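Local coordinates for protein Amy13K (Eubacterium rectale DSM 17629, PDB 6B3P) that probably binds starch through two family 26 carbohydrate-binding modules of a surface-anchored alpha-amylase from a human gut bacterium, at residues T4-S9 with E82-F87; V15-Y20 with Y45-T50; N118-A123 with A130-E135. One frame throughout, in Å; residues are numbered along the deposited sequence.

Interaction 1. Residues T4-S9 with E82-F87; sequences TINYKS and EAEYWF. With FMT (formic acid), chain B.
N6 and E84 carry the polar side-chain bond of a parallel pairing in which strand 2-8 runs beside strand 82-87. The backbones are joined in regular fashion: T4 N bonds to A83 O, Y85 N to T4 O (2.8 Å), N6 N to Y85 O, F87 N to N6 O and K8 N to F87 O. On one sheet face lie T4, N6, E84 and W86. The CG of N6 sits beside its own backbone N (chi1 -46°), which leans the amide back and over the neighbouring strand, and ND2 gives a hydrogen to E84 OE2 at 3.0 Å. That partner lies close to the amide plane and offers its anti lone pair. An extended glutamate suits this place, since its chain carries the carboxylate up beside T4 CG2 to meet the amide; E84 OE2 also bonds to T185. The same ND2 makes a weak bond to Y85 O and rests 3.2 Å above one face of the W86 ring, offset toward its rim, with the two planes 29° apart. N6 OD1 is taken by T46, so both ends of this buried amide have partners. The other face holds I5, Y7, Y85 and F87. Y7 CD1 lies 3.9 Å from F87 CD1, the side chains pointing the same way with rings inclined at 74°. F87 O lies at the edge of the Y7 ring. Aromatic and branched residues fit here because this face is covered from within the fold: I5 packs on L59 and M35, and Y7 and F87 on L61, while strand 44-50 continues the sheet beside strand 2-8.

Interaction 2. Residues V15-Y20 with Y45-T50; sequences VAAYIY and YTMHLT. With GLC (alpha-D-glucopyranose), chain C; GLC (alpha-D-glucopyranose), chain D; FMT (formic acid), chain S; EDO (1,2-ethanediol), chain L.
Inside the first starch-binding module, a beta fold of the CBM26 family, strands 16-20 and 44-50 flank strand 33-37 in one curved sheet, and their side chains meet on its inner side, the axes of the short segments 8.1 Å apart at closest and inclined at 37°. V15, A17 and I19 of segment 15-20 meet Y45, M47 and L49 of strand 44-50. V15 CG2 lies 3.9 Å from Y45 CG, the valine crossing the tyrosine at about a right angle. A17 suits the middle because its lone CB leaves room for M47, whose CG comes within 4.0 Å of it. The M47 chain, bent at both chi2 and chi3 (88° and 73°), curls so that CE also approaches I19 CD1. I19 and L49 then reach toward each other tip to tip, CD1 to CD2 at 3.9 Å. On the outward side of strand 16-20, Y18 and Y20 belong to the glycan pocket: Y18 OH shares a 2.5 Å hydrogen bond with O6 of one glucose, while the Y20 ring lies under the same sugar, C6 over its face. Every contact between the two segments is apolar, which implies that it rests on shape and the exclusion of water, with strand 33-37 linking the backbones.

Interaction 3. Residues N118-A123 with A130-E135; sequences NYMWGA and AGVGKE. With GLC (alpha-D-glucopyranose), chain E; GLC (alpha-D-glucopyranose), chain F; FMT (formic acid), chain T.
M120 and Y119, on strand 116-121 of the second CBM26 module, pack against a loop that folds back beside the strand through a type II beta turn, G131 to K134. The apolar contact is M120 CE against V132 CG1, at 3.4 Å tighter than usual for two carbons. The two side chains lie alongside each other, and bends at chi2 and chi3 (-82° and -69°) bring the methionine CE beside the branched valine. Glycine fits at 131 because its CA passes close to N118 O, where a CB would collide, and at 133 because the turn has a positive phi there. Y119 is shared between loop and sugar. Its CE1 lies 3.6 Å from K134 O, while CG anti to the backbone N (chi1 174°) carries the ring outward to the glycan. There Y119 OH shares a 2.7 Å hydrogen bond with O6 of one glucose, an oxygen in the plane of the tyrosine ring, and the next glucose brings its C6 near the same hydroxyl. W121 points to the other side of the strand from the loop and offers the flat face of its indole to the first glucose, a broad apolar surface suited to a sugar ring. W136 meets the Y119 ring edge-to-face. Y155 OH bonds to N118 OD1 and, weakly, to G131 N. A water also joins strand and loop: it accepts from M120 N at 2.8 Å and lies within hydrogen-bonding distance of the carbonyl oxygens G131 O (2.6 Å) and K134 O (2.9 Å), which compete for its protons.

Overall arrangement
Interactions 1 and 2 are parts of one module, their centres 8 Å apart, and along the chain interaction 2 is nested inside the loop closed by interaction 1. Strands 2-8 and 44-50 are sheet neighbours, and the two contacts touch directly: Y7 N lies 2.8 Å from Y45 O, and N6 OD1 lies 2.8 Å from T46 OG1. Interaction 3 belongs to the second module, its centre about 29 Å from that of interaction 1 and about 32 Å from that of interaction 2, on the opposite side of the chain's centre. Segments 15-20 and 118-123 each supply two aromatic residues to a glycan pocket, consistent with a similar mode of glycan binding in both modules.

Interaction 1. Residues T4-S9 with E82-F87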
loop_
_atom_site.group_PDB
_atom_site.type_symbol
_atom_site.label_atom_id
_atom_site.label_comp_id
_atom_site.label_asym_id
_atom_site.label_seq_id
_atom_site.Cartn_x
_atom_site.Cartn_y
_atom_site.Cartn_z
ATOM N N THR A 4 1.603 8.630 -1.317
ATOM C CA THR A 4 2.619 7.880 -0.593
ATOM C C THR A 4 3.847 8.762 -0.446
ATOM O O THR A 4 4.301 9.366 -1.415
ATOM C CB THR A 4 2.998 6.569 -1.313
ATOM O OG1 THR A 4 1.820 5.781 -1.521
ATOM C CG2 THR A 4 4.006 5.768 -0.491
ATOM N N ILE A 5 4.368 8.848 0.773
ATOM C CA ILE A 5 5.583 9.608 1.031
ATOM C C ILE A 5 6.606 8.728 1.729
ATOM O O ILE A 5 6.324 8.153 2.779
ATOM C CB ILE A 5 5.307 10.854 1.894
ATOM C CG1 ILE A 5 4.335 11.791 1.175
ATOM C CG2 ILE A 5 6.613 11.591 2.194
ATOM C CD1 ILE A 5 3.827 12.937 2.032
ATOM N N ASN A 6 7.788 8.630 1.129
ATOM C CA ASN A 6 8.913 7.937 1.735
ATOM C C ASN A 6 9.966 8.958 2.141
ATOM O O ASN A 6 10.307 9.847 1.361
ATOM C CB ASN A 6 9.509 6.910 0.772
ATOM C CG ASN A 6 8.451 6.063 0.098
ATOM O OD1 ASN A 6 7.934 5.113 0.684
ATOM N ND2 ASN A 6 8.129 6.399 -1.148
ATOM N N TYR A 7 10.467 8.827 3.364
ATOM C CA TYR A 7 11.414 9.780 3.930
ATOM C C TYR A 7 12.607 9.044 4.531
ATOM O O TYR A 7 12.452 8.205 5.420
ATOM C CB TYR A 7 10.709 10.646 4.981
ATOM C CG TYR A 7 11.608 11.539 5.807
ATOM C CD1 TYR A 7 12.657 12.246 5.226
ATOM C CD2 TYR A 7 11.386 11.696 7.170
ATOM C CE1 TYR A 7 13.470 13.071 5.988
ATOM C CE2 TYR A 7 12.188 12.515 7.936
ATOM C CZ TYR A 7 13.227 13.200 7.343
ATOM O OH TYR A 7 14.020 14.010 8.115
ATOM N N LYS A 8 13.793 9.345 4.014
ATOM C CA LYS A 8 15.031 8.831 4.582
ATOM C C LYS A 8 15.375 9.720 5.765
ATOM O O LYS A 8 15.947 10.797 5.595
ATOM C CB LYS A 8 16.151 8.824 3.541
ATOM C CG LYS A 8 17.395 8.049 3.944
ATOM C CD LYS A 8 18.471 8.206 2.886
ATOM C CE LYS A 8 19.541 7.140 2.993
ATOM N NZ LYS A 8 20.383 7.135 1.766
ATOM N N SER A 9 15.003 9.274 6.961
ATOM C CA SER A 9 14.983 10.154 8.123
ATOM C C SER A 9 16.341 10.749 8.457
ATOM O O SER A 9 17.363 10.061 8.456
ATOM C CB SER A 9 14.453 9.420 9.353
ATOM O OG SER A 9 14.422 10.304 10.460
ATOM N N GLU A 82 -2.828 9.844 -8.501
ATOM C CA GLU A 82 -1.921 9.252 -7.521
ATOM C C GLU A 82 -0.604 10.010 -7.485
ATOM O O GLU A 82 -0.274 10.735 -8.423
ATOM C CB GLU A 82 -1.665 7.782 -7.847
ATOM C CG GLU A 82 -1.038 7.555 -9.210
ATOM C CD GLU A 82 -1.077 6.099 -9.624
ATOM O OE1 GLU A 82 -2.173 5.595 -9.945
ATOM O OE2 GLU A 82 -0.010 5.458 -9.624
ATOM N N ALA A 83 0.152 9.835 -6.405
ATOM C CA ALA A 83 1.462 10.466 -6.279
ATOM C C ALA A 83 2.309 9.764 -5.225
ATOM O O ALA A 83 1.853 9.546 -4.103
ATOM C CB ALA A 83 1.311 11.942 -5.935
ATOM N N GLU A 84 3.533 9.397 -5.598
ATOM C CA GLU A 84 4.503 8.881 -4.637
ATOM C C GLU A 84 5.733 9.776 -4.603
ATOM O O GLU A 84 6.297 10.106 -5.648
ATOM C CB GLU A 84 4.916 7.447 -4.967
ATOM C CG GLU A 84 5.875 6.870 -3.935
ATOM C CD GLU A 84 6.062 5.369 -4.052
ATOM O OE1 GLU A 84 5.659 4.787 -5.080
ATOM O OE2 GLU A 84 6.618 4.772 -3.106
ATOM N N TYR A 85 6.142 10.156 -3.396
ATOM C CA TYR A 85 7.295 11.025 -3.200
ATOM C C TYR A 85 8.387 10.319 -2.407
ATOM O O TYR A 85 8.105 9.485 -1.546
ATOM C CB TYR A 85 6.890 12.310 -2.472
ATOM C CG TYR A 85 5.995 13.232 -3.267
ATOM C CD1 TYR A 85 6.530 14.162 -4.148
ATOM C CD2 TYR A 85 4.615 13.182 -3.125
ATOM C CE1 TYR A 85 5.713 15.010 -4.872
ATOM C CE2 TYR A 85 3.792 14.025 -3.843
ATOM C CZ TYR A 85 4.345 14.937 -4.715
ATOM O OH TYR A 85 3.526 15.780 -5.433
ATOM N N TRP A 86 9.633 10.664 -2.712
ATOM C CA TRP A 86 10.780 10.260 -1.906
ATOM C C TRP A 86 11.507 11.507 -1.425
ATOM O O TRP A 86 11.844 12.373 -2.232
ATOM C CB TRP A 86 11.737 9.376 -2.707
ATOM C CG TRP A 86 11.201 8.008 -3.017
ATOM C CD1 TRP A 86 11.447 6.855 -2.329
ATOM C CD2 TRP A 86 10.334 7.649 -4.100
ATOM N NE1 TRP A 86 10.786 5.805 -2.915
ATOM C CE2 TRP A 86 10.095 6.265 -4.002
ATOM C CE3 TRP A 86 9.736 8.366 -5.139
ATOM C CZ2 TRP A 86 9.283 5.583 -4.906
ATOM C CZ3 TRP A 86 8.929 7.685 -6.037
ATOM C CH2 TRP A 86 8.711 6.308 -5.913
ATOM N N PHE A 87 11.736 11.610 -0.119
ATOM C CA PHE A 87 12.491 12.734 0.417
ATOM C C PHE A 87 13.822 12.262 0.985
ATOM O O PHE A 87 13.875 11.595 2.016
ATOM C CB PHE A 87 11.696 13.480 1.487
ATOM C CG PHE A 87 12.233 14.848 1.775
ATOM C CD1 PHE A 87 13.347 15.013 2.584
ATOM C CD2 PHE A 87 11.640 15.970 1.220
ATOM C CE1 PHE A 87 13.856 16.271 2.844
ATOM C CE2 PHE A 87 12.142 17.234 1.478
ATOM C CZ PHE A 87 13.251 17.384 2.291
HETATM C C FMT B . -1.630 11.189 -12.078
HETATM O O1 FMT B . -1.891 10.447 -11.138
HETATM O O2 FMT B . -2.492 11.541 -12.883
HETATM O O HOH W 1 0.690 6.592 -3.879
#

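Interaction 2. Residues V15-Y20 with Y45-T50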
loop_
_atom_site.group_PDB
_atom_site.type_symbol
_atom_site.label_atom_id
_atom_site.label_comp_id
_atom_site.label_asym_id
_atom_site.label_seq_id
_atom_site.Cartn_x
_atom_site.Cartn_y
_atom_site.Cartn_z
ATOM N N VAL A 15 9.208 9.704 13.289
ATOM C CA VAL A 15 8.930 10.819 12.398
ATOM C C VAL A 15 7.501 10.767 11.875
ATOM O O VAL A 15 6.865 9.712 11.870
ATOM C CB VAL A 15 9.903 10.832 11.203
ATOM C CG1 VAL A 15 11.301 11.214 11.669
ATOM C CG2 VAL A 15 9.911 9.477 10.504
ATOM N N ALA A 16 7.010 11.918 11.430
ATOM C CA ALA A 16 5.646 12.038 10.935
ATOM C C ALA A 16 5.583 13.034 9.785
ATOM O O ALA A 16 6.493 13.847 9.599
ATOM C CB ALA A 16 4.707 12.459 12.059
ATOM N N ALA A 17 4.505 12.950 9.013
ATOM C CA ALA A 17 4.256 13.866 7.908
ATOM C C ALA A 17 3.017 14.703 8.207
ATOM O O ALA A 17 1.924 14.161 8.388
ATOM C CB ALA A 17 4.084 13.098 6.602
ATOM N N TYR A 18 3.200 16.019 8.266
ATOM C CA TYR A 18 2.096 16.953 8.441
ATOM C C TYR A 18 1.768 17.589 7.098
ATOM O O TYR A 18 2.636 18.167 6.443
ATOM C CB TYR A 18 2.444 18.024 9.477
ATOM C CG TYR A 18 1.352 19.046 9.692
ATOM C CD1 TYR A 18 0.185 18.714 10.366
ATOM C CD2 TYR A 18 1.495 20.347 9.234
ATOM C CE1 TYR A 18 -0.812 19.646 10.569
ATOM C CE2 TYR A 18 0.503 21.287 9.430
ATOM C CZ TYR A 18 -0.648 20.931 10.098
ATOM O OH TYR A 18 -1.636 21.865 10.299
ATOM N N ILE A 19 0.507 17.472 6.697
ATOM C CA ILE A 19 0.057 17.932 5.390
ATOM C C ILE A 19 -1.069 18.936 5.585
ATOM O O ILE A 19 -1.964 18.708 6.398
ATOM C CB ILE A 19 -0.416 16.750 4.513
ATOM C CG1 ILE A 19 0.750 15.786 4.267
ATOM C CG2 ILE A 19 -0.995 17.246 3.183
ATOM C CD1 ILE A 19 0.338 14.447 3.699
ATOM N N TYR A 20 -1.025 20.047 4.856
ATOM C CA TYR A 20 -2.031 21.086 5.047
ATOM C C TYR A 20 -2.321 21.941 3.818
ATOM O O TYR A 20 -1.454 22.159 2.969
ATOM C CB TYR A 20 -1.620 22.005 6.202
ATOM C CG TYR A 20 -0.422 22.890 5.914
ATOM C CD1 TYR A 20 -0.580 24.146 5.339
ATOM C CD2 TYR A 20 0.865 22.479 6.234
ATOM C CE1 TYR A 20 0.505 24.960 5.086
ATOM C CE2 TYR A 20 1.958 23.288 5.983
ATOM C CZ TYR A 20 1.771 24.530 5.410
ATOM O OH TYR A 20 2.844 25.356 5.147
ATOM N N TYR A 45 11.293 5.700 6.048
ATOM C CA TYR A 45 9.983 5.605 6.681
ATOM C C TYR A 45 8.915 6.016 5.683
ATOM O O TYR A 45 9.143 6.890 4.846
ATOM C CB TYR A 45 9.919 6.476 7.933
ATOM C CG TYR A 45 10.912 6.036 8.968
ATOM C CD1 TYR A 45 12.242 6.418 8.881
ATOM C CD2 TYR A 45 10.528 5.213 10.015
ATOM C CE1 TYR A 45 13.162 6.003 9.816
ATOM C CE2 TYR A 45 11.439 4.794 10.957
ATOM C CZ TYR A 45 12.759 5.189 10.855
ATOM O OH TYR A 45 13.672 4.770 11.799
ATOM N N THR A 46 7.751 5.387 5.788
ATOM C CA THR A 46 6.708 5.513 4.777
ATOM C C THR A 46 5.345 5.771 5.404
ATOM O O THR A 46 5.000 5.170 6.420
ATOM C CB THR A 46 6.621 4.238 3.904
ATOM O OG1 THR A 46 7.867 4.032 3.228
ATOM C CG2 THR A 46 5.499 4.351 2.873
ATOM N N MET A 47 4.580 6.669 4.787
ATOM C CA MET A 47 3.177 6.870 5.144
ATOM C C MET A 47 2.314 6.866 3.890
ATOM O O MET A 47 2.744 7.306 2.821
ATOM C CB MET A 47 2.977 8.182 5.913
ATOM C CG MET A 47 3.295 9.451 5.125
ATOM S SD MET A 47 1.898 10.090 4.173
ATOM C CE MET A 47 0.872 10.770 5.472
ATOM N N HIS A 48 1.098 6.350 4.033
ATOM C CA HIS A 48 0.109 6.370 2.966
ATOM C C HIS A 48 -1.076 7.215 3.395
ATOM O O HIS A 48 -1.368 7.334 4.585
ATOM C CB HIS A 48 -0.352 4.955 2.618
ATOM C CG HIS A 48 0.723 4.101 2.026
ATOM N ND1 HIS A 48 0.893 3.954 0.667
ATOM C CD2 HIS A 48 1.688 3.353 2.610
ATOM C CE1 HIS A 48 1.916 3.151 0.439
ATOM N NE2 HIS A 48 2.414 2.770 1.601
ATOM N N LEU A 49 -1.756 7.802 2.420
ATOM C CA LEU A 49 -2.889 8.667 2.706
ATOM C C LEU A 49 -3.796 8.796 1.497
ATOM O O LEU A 49 -3.340 8.754 0.354
ATOM C CB LEU A 49 -2.406 10.055 3.137
ATOM C CG LEU A 49 -3.417 10.933 3.880
ATOM C CD1 LEU A 49 -3.646 10.419 5.298
ATOM C CD2 LEU A 49 -2.951 12.380 3.900
ATOM N N THR A 50 -5.088 8.938 1.770
ATOM C CA THR A 50 -6.058 9.323 0.758
ATOM C C THR A 50 -6.334 10.799 0.943
ATOM O O THR A 50 -6.687 11.228 2.043
ATOM C CB THR A 50 -7.379 8.533 0.867
ATOM O OG1 THR A 50 -7.121 7.132 0.721
ATOM C CG2 THR A 50 -8.373 8.988 -0.210
HETATM C C1 GLC C . 2.256 24.857 9.947
HETATM C C2 GLC C . 3.008 25.902 9.166
HETATM C C3 GLC C . 2.183 27.158 8.965
HETATM C C4 GLC C . 0.800 26.804 8.439
HETATM C C5 GLC C . 0.165 25.707 9.276
HETATM C C6 GLC C . -1.203 25.249 8.784
HETATM O O2 GLC C . 4.196 26.151 9.844
HETATM O O3 GLC C . 2.842 28.051 8.120
HETATM O O4 GLC C . 0.027 27.983 8.436
HETATM O O5 GLC C . 1.029 24.612 9.316
HETATM O O6 GLC C . -1.808 24.273 9.587
HETATM C C1 GLC D . 3.090 23.426 14.930
HETATM C C2 GLC D . 4.219 23.442 13.920
HETATM C C3 GLC D . 3.889 24.454 12.834
HETATM C C4 GLC D . 2.519 24.199 12.234
HETATM C C5 GLC D . 1.480 24.098 13.326
HETATM C C6 GLC D . 0.131 23.762 12.710
HETATM O O2 GLC D . 5.452 23.706 14.548
HETATM O O3 GLC D . 4.840 24.419 11.819
HETATM O O4 GLC D . 2.195 25.216 11.320
HETATM O O5 GLC D . 1.882 23.134 14.248
HETATM O O6 GLC D . -0.872 23.483 13.640
HETATM C C FMT S . 0.743 4.159 6.714
HETATM O O1 FMT S . 0.512 5.324 6.432
HETATM O O2 FMT S . 0.762 3.291 5.849
HETATM C C1 EDO L . 16.695 6.288 10.955
HETATM O O1 EDO L . 16.595 5.018 11.618
HETATM C C2 EDO L . 17.976 7.000 11.380
HETATM O O2 EDO L . 17.904 7.348 12.770
#

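Interaction 3. Residues N118-A123 with A130-E135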
loop_
_atom_site.group_PDB
_atom_site.type_symbol
_atom_site.label_atom_id
_atom_site.label_comp_id
_atom_site.label_asym_id
_atom_site.label_seq_id
_atom_site.Cartn_x
_atom_site.Cartn_y
_atom_site.Cartn_z
ATOM N N ASN A 118 -4.099 -18.219 -4.314
ATOM C CA ASN A 118 -4.240 -16.996 -5.094
ATOM C C ASN A 118 -3.792 -17.223 -6.527
ATOM O O ASN A 118 -2.659 -17.639 -6.774
ATOM C CB ASN A 118 -3.440 -15.851 -4.479
ATOM C CG ASN A 118 -3.642 -14.541 -5.220
ATOM O OD1 ASN A 118 -2.888 -14.207 -6.133
ATOM N ND2 ASN A 118 -4.676 -13.800 -4.839
ATOM N N TYR A 119 -4.695 -16.953 -7.462
ATOM C CA TYR A 119 -4.405 -17.067 -8.884
ATOM C C TYR A 119 -4.214 -15.669 -9.458
ATOM O O TYR A 119 -5.031 -14.788 -9.208
ATOM C CB TYR A 119 -5.536 -17.808 -9.598
ATOM C CG TYR A 119 -5.393 -17.844 -11.096
ATOM C CD1 TYR A 119 -4.547 -18.755 -11.709
ATOM C CD2 TYR A 119 -6.105 -16.968 -11.899
ATOM C CE1 TYR A 119 -4.411 -18.790 -13.078
ATOM C CE2 TYR A 119 -5.976 -16.995 -13.272
ATOM C CZ TYR A 119 -5.124 -17.908 -13.857
ATOM O OH TYR A 119 -4.988 -17.950 -15.228
ATOM N N MET A 120 -3.136 -15.473 -10.215
ATOM C CA MET A 120 -2.738 -14.140 -10.671
ATOM C C MET A 120 -2.391 -14.109 -12.158
ATOM O O MET A 120 -1.778 -15.040 -12.683
ATOM C CB MET A 120 -1.538 -13.650 -9.853
ATOM C CG MET A 120 -1.151 -12.197 -10.098
ATOM S SD MET A 120 -0.125 -11.950 -11.563
ATOM C CE MET A 120 1.409 -12.730 -11.060
ATOM N N TRP A 121 -2.782 -13.026 -12.827
ATOM C CA TRP A 121 -2.417 -12.807 -14.221
ATOM C C TRP A 121 -2.325 -11.318 -14.543
ATOM O O TRP A 121 -2.921 -10.485 -13.862
ATOM C CB TRP A 121 -3.424 -13.485 -15.158
ATOM C CG TRP A 121 -4.769 -12.808 -15.252
ATOM C CD1 TRP A 121 -5.217 -12.013 -16.271
ATOM C CD2 TRP A 121 -5.840 -12.878 -14.301
ATOM N NE1 TRP A 121 -6.494 -11.583 -16.010
ATOM C CE2 TRP A 121 -6.901 -12.100 -14.808
ATOM C CE3 TRP A 121 -6.005 -13.521 -13.071
ATOM C CZ2 TRP A 121 -8.107 -11.947 -14.126
ATOM C CZ3 TRP A 121 -7.203 -13.367 -12.397
ATOM C CH2 TRP A 121 -8.239 -12.588 -12.927
ATOM N N GLY A 122 -1.557 -10.998 -15.581
ATOM C CA GLY A 122 -1.464 -9.639 -16.086
ATOM C C GLY A 122 -0.258 -8.857 -15.598
ATOM O O GLY A 122 -0.061 -7.709 -15.997
ATOM N N ALA A 123 0.554 -9.469 -14.741
ATOM C CA ALA A 123 1.711 -8.783 -14.167
ATOM C C ALA A 123 2.905 -8.800 -15.117
ATOM O O ALA A 123 2.912 -9.524 -16.114
ATOM C CB ALA A 123 2.090 -9.413 -12.833
ATOM N N ALA A 130 3.310 -15.910 -4.848
ATOM C CA ALA A 130 2.681 -17.227 -4.764
ATOM C C ALA A 130 2.198 -17.773 -6.106
ATOM O O ALA A 130 2.505 -18.909 -6.466
ATOM C CB ALA A 130 1.514 -17.171 -3.791
ATOM N N GLY A 131 1.456 -16.957 -6.847
ATOM C CA GLY A 131 0.749 -17.428 -8.023
ATOM C C GLY A 131 1.429 -17.250 -9.366
ATOM O O GLY A 131 0.851 -17.630 -10.386
ATOM N N VAL A 132 2.634 -16.686 -9.398
ATOM C CA VAL A 132 3.271 -16.425 -10.688
ATOM C C VAL A 132 3.668 -17.751 -11.342
ATOM O O VAL A 132 4.149 -18.666 -10.673
ATOM C CB VAL A 132 4.512 -15.470 -10.573
ATOM C CG1 VAL A 132 4.156 -14.220 -9.755
ATOM C CG2 VAL A 132 5.775 -16.167 -10.018
ATOM N N GLY A 133 3.423 -17.859 -12.646
ATOM C CA GLY A 133 3.764 -19.055 -13.397
ATOM C C GLY A 133 2.988 -20.292 -12.973
ATOM O O GLY A 133 3.459 -21.415 -13.162
ATOM N N LYS A 134 1.804 -20.087 -12.398
ATOM C CA LYS A 134 0.949 -21.194 -11.975
ATOM C C LYS A 134 -0.452 -21.092 -12.561
ATOM O O LYS A 134 -1.108 -20.056 -12.461
ATOM C CB LYS A 134 0.865 -21.253 -10.448
ATOM C CG LYS A 134 2.161 -21.690 -9.789
ATOM C CD LYS A 134 2.001 -21.934 -8.299
ATOM C CE LYS A 134 3.323 -22.371 -7.697
ATOM N NZ LYS A 134 3.257 -22.532 -6.220
ATOM N N GLU A 135 -0.904 -22.184 -13.168
ATOM C CA GLU A 135 -2.258 -22.265 -13.693
ATOM C C GLU A 135 -3.217 -22.440 -12.526
ATOM O O GLU A 135 -2.784 -22.694 -11.402
ATOM C CB GLU A 135 -2.387 -23.420 -14.685
ATOM C CG GLU A 135 -1.544 -23.243 -15.933
ATOM C CD GLU A 135 -1.658 -24.415 -16.886
ATOM O OE1 GLU A 135 -2.536 -25.277 -16.669
ATOM O OE2 GLU A 135 -0.870 -24.474 -17.852
HETATM C C1 GLC E . -9.715 -16.161 -14.554
HETATM C C2 GLC E . -10.716 -15.056 -14.736
HETATM C C3 GLC E . -10.871 -14.719 -16.198
HETATM C C4 GLC E . -9.531 -14.446 -16.820
HETATM C C5 GLC E . -8.613 -15.616 -16.582
HETATM C C6 GLC E . -7.243 -15.383 -17.180
HETATM O O2 GLC E . -11.939 -15.427 -14.157
HETATM O O3 GLC E . -11.669 -13.585 -16.339
HETATM O O4 GLC E . -9.693 -14.137 -18.199
HETATM O O5 GLC E . -8.508 -15.827 -15.197
HETATM O O6 GLC E . -6.383 -16.486 -17.051
HETATM C C1 GLC F . -10.636 -21.191 -13.489
HETATM C C2 GLC F . -11.363 -20.067 -12.769
HETATM C C3 GLC F . -11.486 -18.841 -13.616
HETATM C C4 GLC F . -10.138 -18.464 -14.145
HETATM C C5 GLC F . -9.506 -19.628 -14.874
HETATM C C6 GLC F . -8.125 -19.300 -15.374
HETATM O O1 GLC F . -11.435 -21.806 -14.503
HETATM O O2 GLC F . -12.646 -20.456 -12.403
HETATM O O3 GLC F . -11.991 -17.761 -12.866
HETATM O O4 GLC F . -10.302 -17.365 -15.011
HETATM O O5 GLC F . -9.414 -20.701 -13.998
HETATM O O6 GLC F . -7.610 -20.301 -16.194
HETATM C C FMT T . 3.827 -14.663 -1.364
HETATM O O1 FMT T . 3.317 -14.098 -0.399
HETATM O O2 FMT T . 3.399 -14.507 -2.506
HETATM O O HOH W 2 -1.672 -17.830 -10.737
#